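Local coordinates for protein Cog5 (Kluyveromyces lactis, PDB 4U6U) that serves as a subunit of the conserved oligomeric Golgi complex, pairing with Cog7 in a multisubunit tether that probably helps vesicles dock and fuse at Golgi membranes, at residues L177-A182 / E259-C264. The protein carries 7 engineered substitutions. Numbering follows the deposited sequence.
Sequences LSLDDA and EAISKC
Leu-179 meets Ile-261 and Cys-264 where helix 175-192 lies beside helix 254-265. The short segments run roughly the same way. Their axes cross at -35° and approach to 9.9 Å. Leu-179 points its CB at the other helix. Its CG stands anti to the backbone N (chi1 -155°), and this carries methyl CD2 onto the backbone of the neighbouring turn. There Leu-179 CD2 lies 3.7 Å from Ile-261 CA and 3.8 Å from Ala-260 O. Leu-179 CD2 also touches the flank of the Ile-261 side chain, 3.7 Å from Ile-261 CG1, and the two side chains pass at a slant. Ile-261 itself sets off away from helix 175-192, and it is CG1, not the terminal methyl, that lies against Leu-179. Beyond this, Ile-261 packs on Leu-278, Ile-281 and Leu-282 of helix 277-284. Leu-179 reaches Ile-281 too, so the third helix joins the same apolar patch.

Cys-264 makes the second half of the contact. Its CB faces helix 175-192, and its SG is trans to the main-chain nitrogen. Cys-264 SG sits 3.4 Å from Leu-179 O. The carboxylate of Asp-180 approaches the same sulfur, with Asp-180 OD1 3.6 Å from Cys-264 SG. Asp-180 is exposed, so this polar edge borders the solvent side, while Leu-179 and Ile-261 are buried. Next to Leu-179 on helix 175-192, Ser-178 OG hydrogen-bonds to Val-164 O and Thr-168 OG1, tying this helix to helix 143-167 and the residue just beyond it. The contact is side-by-side helix packing within the C-terminal part of Cog5, typical of the all-helical bundles that build subunits of multisubunit tethering complexes.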
# COMPACT_ATOMS: atom_id res chain seq x y z
N LEU B 177 9.80 -37.96 -5.95
CA LEU B 177 9.94 -37.16 -4.73
C LEU B 177 10.01 -35.66 -5.01
O LEU B 177 9.38 -34.86 -4.33
CB LEU B 177 11.18 -37.60 -3.96
CG LEU B 177 11.15 -39.10 -3.68
CD1 LEU B 177 12.45 -39.54 -3.05
CD2 LEU B 177 9.95 -39.40 -2.77
N SER B 178 10.81 -35.29 -6.00
CA SER B 178 10.90 -33.90 -6.43
C SER B 178 9.57 -33.40 -6.98
O SER B 178 9.12 -32.29 -6.68
CB SER B 178 12.00 -33.74 -7.48
OG SER B 178 13.28 -33.81 -6.86
N LEU B 179 8.94 -34.24 -7.79
CA LEU B 179 7.66 -33.95 -8.43
C LEU B 179 6.55 -33.76 -7.38
O LEU B 179 5.50 -33.16 -7.66
CB LEU B 179 7.33 -35.07 -9.42
CG LEU B 179 6.40 -34.82 -10.60
CD1 LEU B 179 6.76 -33.54 -11.30
CD2 LEU B 179 6.55 -35.97 -11.56
N ASP B 180 6.76 -34.33 -6.20
CA ASP B 180 5.87 -34.11 -5.05
C ASP B 180 6.11 -32.74 -4.41
O ASP B 180 5.16 -31.99 -4.17
CB ASP B 180 6.08 -35.21 -4.01
CG ASP B 180 5.37 -36.51 -4.38
OD1 ASP B 180 4.51 -36.49 -5.28
OD2 ASP B 180 5.69 -37.56 -3.77
N ASP B 181 7.37 -32.40 -4.14
CA ASP B 181 7.76 -31.09 -3.60
C ASP B 181 7.29 -29.94 -4.47
O ASP B 181 7.11 -28.83 -3.97
CB ASP B 181 9.27 -30.99 -3.42
CG ASP B 181 9.77 -31.81 -2.26
OD1 ASP B 181 8.96 -32.06 -1.34
OD2 ASP B 181 10.95 -32.22 -2.28
N ALA B 182 7.16 -30.17 -5.77
CA ALA B 182 6.62 -29.16 -6.67
C ALA B 182 5.12 -28.94 -6.41
O ALA B 182 4.62 -27.81 -6.47
CB ALA B 182 6.86 -29.55 -8.11
N GLU B 259 5.70 -42.22 -15.96
CA GLU B 259 4.96 -42.95 -14.95
C GLU B 259 4.82 -42.15 -13.65
O GLU B 259 3.72 -41.98 -13.14
CB GLU B 259 5.63 -44.30 -14.70
CG GLU B 259 4.93 -45.18 -13.71
CD GLU B 259 5.60 -46.52 -13.57
OE1 GLU B 259 6.19 -47.00 -14.57
OE2 GLU B 259 5.54 -47.10 -12.46
N ALA B 260 5.95 -41.68 -13.12
CA ALA B 260 5.93 -40.88 -11.89
C ALA B 260 5.07 -39.62 -12.05
O ALA B 260 4.50 -39.13 -11.07
CB ALA B 260 7.34 -40.50 -11.48
N ILE B 261 4.99 -39.11 -13.28
CA ILE B 261 4.18 -37.93 -13.59
C ILE B 261 2.69 -38.17 -13.44
O ILE B 261 1.99 -37.38 -12.80
CB ILE B 261 4.41 -37.42 -15.03
CG1 ILE B 261 5.70 -36.60 -15.11
CG2 ILE B 261 3.26 -36.51 -15.47
CD1 ILE B 261 5.86 -35.84 -16.42
N SER B 262 2.20 -39.25 -14.03
CA SER B 262 0.76 -39.52 -13.99
C SER B 262 0.35 -39.89 -12.57
O SER B 262 -0.75 -39.54 -12.13
CB SER B 262 0.39 -40.63 -14.97
OG SER B 262 1.15 -41.80 -14.73
N LYS B 263 1.25 -40.57 -11.87
CA LYS B 263 1.05 -40.97 -10.47
C LYS B 263 1.06 -39.80 -9.48
O LYS B 263 1.12 -40.01 -8.27
CB LYS B 263 2.11 -42.00 -10.08
CG LYS B 263 1.96 -43.33 -10.83
CD LYS B 263 2.66 -44.50 -10.15
CE LYS B 263 2.61 -45.75 -11.02
NZ LYS B 263 3.59 -46.80 -10.61
N CYS B 264 0.96 -38.58 -10.01
CA CYS B 264 1.10 -37.34 -9.23
C CYS B 264 0.23 -36.26 -9.86
O CYS B 264 0.05 -35.19 -9.30
CB CYS B 264 2.56 -36.88 -9.17
SG CYS B 264 2.88 -35.32 -8.25